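Local structure of beta-glucanase (Podospora anserina, 4LE4) at residues A[58-71]-A[218-230]. The protein probably hydrolyses beta-glucans, as a fungal family GH131 glycoside hydrolase, and binds cellotriose. Numbering follows the deposited sequence.
Sequences SRQGAKITLDNTAY and PDSNEDFYWSGVY
D219 takes a hydrogen bond from the hydroxyl of Y71, OH to OD2 2.6 Å. D219 OD2 uses its syn lone pair and sits at the edge of the Y71 ring, with the carboxylate turned 33° from the ring plane. Its OD1 forms a salt bridge with R113. At E222 the antiparallel strand pairing begins; backbone bonds join E222 to L66, F224 to I64 and W226 to A62. E222 OE1 is hydrogen-bonded to H115. D223 lies alongside T65 and accepts from its hydroxyl, OG1 to OD1 2.7 Å, on the anti side, 30° out of the carboxylate plane. D223 OD2 is hydrogen-bonded to N107 and to a water that K63 NZ also holds. With an alanine at D223, the T65 hydroxyl would probably lose this acceptor, and K63 its water-mediated carboxylate. Strands 61-66 and 222-233 are neighbours in one of two antiparallel sheets, consistent with the concanavalin-type beta-sandwich of the family. K63 CG is anti to the backbone N (chi1 176°), which lays the chain along Y225, CD 3.4 Å from Y225 OH. W226 receives I64 CD1 over one face, a CH-pi contact 3.8 Å from the five-membered ring centroid. Its buried NE1 has no polar partner. G228 N gives S58 OG a weak bond; D55 also holds that hydroxyl.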
loop_
_atom_site.group_PDB
_atom_site.type_symbol
_atom_site.label_atom_id
_atom_site.label_comp_id
_atom_site.label_asym_id
_atom_site.label_seq_id
_atom_site.Cartn_x
_atom_site.Cartn_y
_atom_site.Cartn_z
ATOM N N SER A 58 -10.321 -4.610 10.821
ATOM C CA SER A 58 -9.114 -5.409 10.559
ATOM C C SER A 58 -8.668 -6.023 11.882
ATOM O O SER A 58 -8.489 -5.303 12.850
ATOM C CB SER A 58 -7.979 -4.518 10.046
ATOM O OG SER A 58 -8.273 -3.993 8.768
ATOM N N ARG A 59 -8.512 -7.343 11.934
ATOM C CA ARG A 59 -8.092 -7.969 13.192
ATOM C C ARG A 59 -6.596 -7.781 13.447
ATOM O O ARG A 59 -6.165 -7.504 14.574
ATOM C CB ARG A 59 -8.423 -9.464 13.180
ATOM C CG ARG A 59 -7.972 -10.175 14.454
ATOM C CD ARG A 59 -8.581 -11.563 14.516
ATOM N NE ARG A 59 -8.386 -12.334 13.296
ATOM C CZ ARG A 59 -7.291 -13.011 12.978
ATOM N NH1 ARG A 59 -6.227 -13.033 13.780
ATOM N NH2 ARG A 59 -7.284 -13.729 11.863
ATOM N N GLN A 60 -5.804 -7.907 12.393
ATOM C CA GLN A 60 -4.373 -7.766 12.526
ATOM C C GLN A 60 -3.863 -6.849 11.399
ATOM O O GLN A 60 -4.488 -6.766 10.365
ATOM C CB GLN A 60 -3.703 -9.114 12.361
ATOM C CG GLN A 60 -3.954 -10.128 13.462
ATOM C CD GLN A 60 -3.022 -11.292 13.352
ATOM O OE1 GLN A 60 -3.250 -12.237 12.567
ATOM N NE2 GLN A 60 -1.947 -11.244 14.129
ATOM N N GLY A 61 -2.737 -6.192 11.626
ATOM C CA GLY A 61 -2.123 -5.370 10.594
ATOM C C GLY A 61 -0.892 -6.154 10.166
ATOM O O GLY A 61 -0.524 -7.161 10.775
ATOM N N ALA A 62 -0.221 -5.699 9.115
ATOM C CA ALA A 62 0.956 -6.385 8.648
ATOM C C ALA A 62 2.181 -5.487 8.696
ATOM O O ALA A 62 2.131 -4.335 8.264
ATOM C CB ALA A 62 0.731 -6.872 7.208
ATOM N N LYS A 63 3.272 -5.998 9.257
ATOM C CA LYS A 63 4.510 -5.236 9.213
ATOM C C LYS A 63 5.199 -5.792 7.968
ATOM O O LYS A 63 5.424 -7.001 7.867
ATOM C CB LYS A 63 5.388 -5.515 10.440
ATOM C CG LYS A 63 6.739 -4.787 10.344
ATOM C CD LYS A 63 7.480 -4.871 11.694
ATOM C CE LYS A 63 7.795 -6.267 12.065
ATOM N NZ LYS A 63 8.610 -6.234 13.344
ATOM N N ILE A 64 5.477 -4.913 7.005
ATOM C CA ILE A 64 6.160 -5.284 5.777
ATOM C C ILE A 64 7.567 -4.726 5.922
ATOM O O ILE A 64 7.766 -3.552 6.221
ATOM C CB ILE A 64 5.410 -4.718 4.532
ATOM C CG1 ILE A 64 4.122 -5.538 4.352
ATOM C CG2 ILE A 64 6.279 -4.851 3.279
ATOM C CD1 ILE A 64 3.243 -5.132 3.177
ATOM N N THR A 65 8.532 -5.603 5.737
ATOM C CA THR A 65 9.937 -5.269 5.936
ATOM C C THR A 65 10.863 -5.404 4.735
ATOM O O THR A 65 10.785 -6.365 3.982
ATOM C CB THR A 65 10.500 -6.195 7.047
ATOM O OG1 THR A 65 9.798 -5.926 8.272
ATOM C CG2 THR A 65 11.996 -5.989 7.241
ATOM N N LEU A 66 11.756 -4.441 4.585
ATOM C CA LEU A 66 12.769 -4.520 3.555
ATOM C C LEU A 66 14.028 -4.733 4.372
ATOM O O LEU A 66 14.299 -3.959 5.306
ATOM C CB LEU A 66 12.936 -3.206 2.810
ATOM C CG LEU A 66 11.753 -2.741 1.970
ATOM C CD1 LEU A 66 12.068 -1.367 1.304
ATOM C CD2 LEU A 66 11.510 -3.804 0.916
ATOM N N ASP A 67 14.779 -5.775 4.052
ATOM C CA ASP A 67 16.036 -5.998 4.765
ATOM C C ASP A 67 17.130 -6.184 3.732
ATOM O O ASP A 67 16.902 -5.908 2.571
ATOM C CB ASP A 67 15.936 -7.185 5.737
ATOM C CG ASP A 67 15.810 -8.554 5.045
ATOM O OD1 ASP A 67 15.990 -8.674 3.813
ATOM O OD2 ASP A 67 15.542 -9.541 5.778
ATOM N N ASN A 68 18.314 -6.660 4.130
ATOM C CA ASN A 68 19.389 -6.797 3.162
ATOM C C ASN A 68 19.167 -7.811 2.063
ATOM O O ASN A 68 19.881 -7.800 1.055
ATOM C CB ASN A 68 20.717 -7.106 3.851
ATOM C CG ASN A 68 21.167 -5.993 4.766
ATOM O OD1 ASN A 68 21.136 -4.810 4.400
ATOM N ND2 ASN A 68 21.601 -6.362 5.973
ATOM N N THR A 69 18.166 -8.675 2.227
ATOM C CA THR A 69 17.897 -9.716 1.232
ATOM C C THR A 69 16.638 -9.458 0.381
ATOM O O THR A 69 16.256 -10.297 -0.434
ATOM C CB THR A 69 17.669 -11.057 1.921
ATOM O OG1 THR A 69 16.429 -10.998 2.640
ATOM C CG2 THR A 69 18.796 -11.323 2.944
ATOM N N ALA A 70 16.004 -8.316 0.596
ATOM C CA ALA A 70 14.763 -7.989 -0.097
ATOM C C ALA A 70 14.923 -7.577 -1.560
ATOM O O ALA A 70 14.463 -6.510 -1.953
ATOM C CB ALA A 70 14.015 -6.916 0.675
ATOM N N TYR A 71 15.537 -8.454 -2.351
ATOM C CA TYR A 71 15.752 -8.194 -3.770
ATOM C C TYR A 71 15.091 -9.308 -4.557
ATOM O O TYR A 71 15.342 -10.487 -4.293
ATOM C CB TYR A 71 17.254 -8.144 -4.079
ATOM C CG TYR A 71 17.921 -6.911 -3.535
ATOM C CD1 TYR A 71 17.961 -5.732 -4.286
ATOM C CD2 TYR A 71 18.461 -6.900 -2.252
ATOM C CE1 TYR A 71 18.518 -4.586 -3.788
ATOM C CE2 TYR A 71 19.008 -5.742 -1.732
ATOM C CZ TYR A 71 19.033 -4.588 -2.511
ATOM O OH TYR A 71 19.542 -3.428 -1.993
ATOM N N PRO A 218 23.693 2.722 2.111
ATOM C CA PRO A 218 23.582 1.287 2.350
ATOM C C PRO A 218 22.225 0.900 2.886
ATOM O O PRO A 218 21.534 1.738 3.474
ATOM C CB PRO A 218 24.680 1.037 3.374
ATOM C CG PRO A 218 24.532 2.225 4.254
ATOM C CD PRO A 218 24.326 3.382 3.277
ATOM N N ASP A 219 21.855 -0.365 2.671
ATOM C CA ASP A 219 20.601 -0.896 3.166
ATOM C C ASP A 219 20.604 -1.006 4.691
ATOM O O ASP A 219 21.624 -1.345 5.308
ATOM C CB ASP A 219 20.329 -2.315 2.616
ATOM C CG ASP A 219 20.083 -2.334 1.126
ATOM O OD1 ASP A 219 19.688 -1.280 0.581
ATOM O OD2 ASP A 219 20.278 -3.404 0.499
ATOM N N SER A 220 19.462 -0.683 5.284
ATOM C CA SER A 220 19.233 -0.844 6.703
ATOM C C SER A 220 17.783 -1.336 6.717
ATOM O O SER A 220 17.013 -1.077 5.781
ATOM C CB SER A 220 19.350 0.477 7.467
ATOM O OG SER A 220 18.416 1.442 7.007
ATOM N N ASN A 221 17.406 -2.046 7.765
ATOM C CA ASN A 221 16.053 -2.556 7.836
ATOM C C ASN A 221 15.049 -1.422 7.891
ATOM O O ASN A 221 15.240 -0.434 8.596
ATOM C CB ASN A 221 15.911 -3.471 9.049
ATOM C CG ASN A 221 16.564 -4.830 8.828
ATOM O OD1 ASN A 221 17.377 -4.996 7.929
ATOM N ND2 ASN A 221 16.208 -5.804 9.654
ATOM N N GLU A 222 13.975 -1.587 7.121
ATOM C CA GLU A 222 12.900 -0.604 7.042
ATOM C C GLU A 222 11.581 -1.329 7.212
ATOM O O GLU A 222 11.319 -2.312 6.514
ATOM C CB GLU A 222 12.938 0.102 5.692
ATOM C CG GLU A 222 14.189 0.950 5.535
ATOM C CD GLU A 222 14.269 1.659 4.199
ATOM O OE1 GLU A 222 13.202 1.867 3.594
ATOM O OE2 GLU A 222 15.391 2.011 3.764
ATOM N N ASP A 223 10.773 -0.841 8.144
ATOM C CA ASP A 223 9.476 -1.442 8.456
ATOM C C ASP A 223 8.319 -0.508 8.080
ATOM O O ASP A 223 8.345 0.680 8.395
ATOM C CB ASP A 223 9.360 -1.744 9.958
ATOM C CG ASP A 223 10.327 -2.849 10.442
ATOM O OD1 ASP A 223 10.636 -3.786 9.661
ATOM O OD2 ASP A 223 10.756 -2.799 11.630
ATOM N N PHE A 224 7.284 -1.075 7.460
ATOM C CA PHE A 224 6.084 -0.328 7.059
ATOM C C PHE A 224 4.891 -1.100 7.615
ATOM O O PHE A 224 4.827 -2.303 7.469
ATOM C CB PHE A 224 6.004 -0.262 5.534
ATOM C CG PHE A 224 7.240 0.328 4.886
ATOM C CD1 PHE A 224 8.388 -0.433 4.731
ATOM C CD2 PHE A 224 7.243 1.652 4.449
ATOM C CE1 PHE A 224 9.545 0.110 4.143
ATOM C CE2 PHE A 224 8.387 2.211 3.860
ATOM C CZ PHE A 224 9.529 1.452 3.707
ATOM N N TYR A 225 3.948 -0.403 8.223
ATOM C CA TYR A 225 2.790 -1.035 8.859
ATOM C C TYR A 225 1.563 -0.780 8.027
ATOM O O TYR A 225 1.341 0.336 7.592
ATOM C CB TYR A 225 2.627 -0.463 10.257
ATOM C CG TYR A 225 3.855 -0.783 11.073
ATOM C CD1 TYR A 225 3.913 -1.941 11.841
ATOM C CD2 TYR A 225 4.995 0.028 11.004
ATOM C CE1 TYR A 225 5.083 -2.302 12.531
ATOM C CE2 TYR A 225 6.164 -0.312 11.682
ATOM C CZ TYR A 225 6.205 -1.486 12.453
ATOM O OH TYR A 225 7.341 -1.844 13.165
ATOM N N TRP A 226 0.779 -1.825 7.810
ATOM C CA TRP A 226 -0.398 -1.727 6.935
ATOM C C TRP A 226 -1.627 -2.370 7.546
ATOM O O TRP A 226 -1.500 -3.391 8.229
ATOM C CB TRP A 226 -0.150 -2.527 5.649
ATOM C CG TRP A 226 0.992 -2.088 4.810
ATOM C CD1 TRP A 226 2.342 -2.202 5.098
ATOM C CD2 TRP A 226 0.899 -1.463 3.544
ATOM N NE1 TRP A 226 3.081 -1.674 4.076
ATOM C CE2 TRP A 226 2.227 -1.214 3.102
ATOM C CE3 TRP A 226 -0.176 -1.079 2.728
ATOM C CZ2 TRP A 226 2.510 -0.601 1.872
ATOM C CZ3 TRP A 226 0.112 -0.461 1.498
ATOM C CH2 TRP A 226 1.441 -0.233 1.090
ATOM N N SER A 227 -2.808 -1.810 7.268
ATOM C CA SER A 227 -4.056 -2.448 7.703
ATOM C C SER A 227 -5.180 -1.909 6.825
ATOM O O SER A 227 -4.957 -0.999 6.026
ATOM C CB SER A 227 -4.356 -2.200 9.192
ATOM O OG SER A 227 -4.552 -0.847 9.517
ATOM N N GLY A 228 -6.362 -2.512 6.929
ATOM C CA GLY A 228 -7.488 -2.012 6.170
ATOM C C GLY A 228 -7.326 -1.980 4.665
ATOM O O GLY A 228 -7.848 -1.093 4.022
ATOM N N VAL A 229 -6.643 -2.953 4.106
ATOM C CA VAL A 229 -6.465 -3.008 2.662
ATOM C C VAL A 229 -7.648 -3.763 2.032
ATOM O O VAL A 229 -7.858 -4.916 2.347
ATOM C CB VAL A 229 -5.192 -3.782 2.314
ATOM C CG1 VAL A 229 -5.017 -3.831 0.771
ATOM C CG2 VAL A 229 -3.951 -3.106 3.006
ATOM N N TYR A 230 -8.419 -3.110 1.176
ATOM C CA TYR A 230 -9.548 -3.765 0.496
ATOM C C TYR A 230 -10.001 -2.909 -0.685
ATOM O O TYR A 230 -9.625 -1.740 -0.820
ATOM C CB TYR A 230 -10.720 -4.046 1.474
ATOM C CG TYR A 230 -11.459 -2.829 2.016
ATOM C CD1 TYR A 230 -12.674 -2.423 1.448
ATOM C CD2 TYR A 230 -10.963 -2.098 3.108
ATOM C CE1 TYR A 230 -13.383 -1.322 1.955
ATOM C CE2 TYR A 230 -11.666 -0.994 3.617
ATOM C CZ TYR A 230 -12.877 -0.624 3.026
ATOM O OH TYR A 230 -13.598 0.429 3.525
HETATM O O HOH W 1 -5.443 -5.600 8.085
HETATM O O HOH W 2 11.001 -4.700 13.468
HETATM O O HOH W 3 21.657 -5.623 0.931
HETATM O O HOH W 4 21.602 -3.992 7.299
#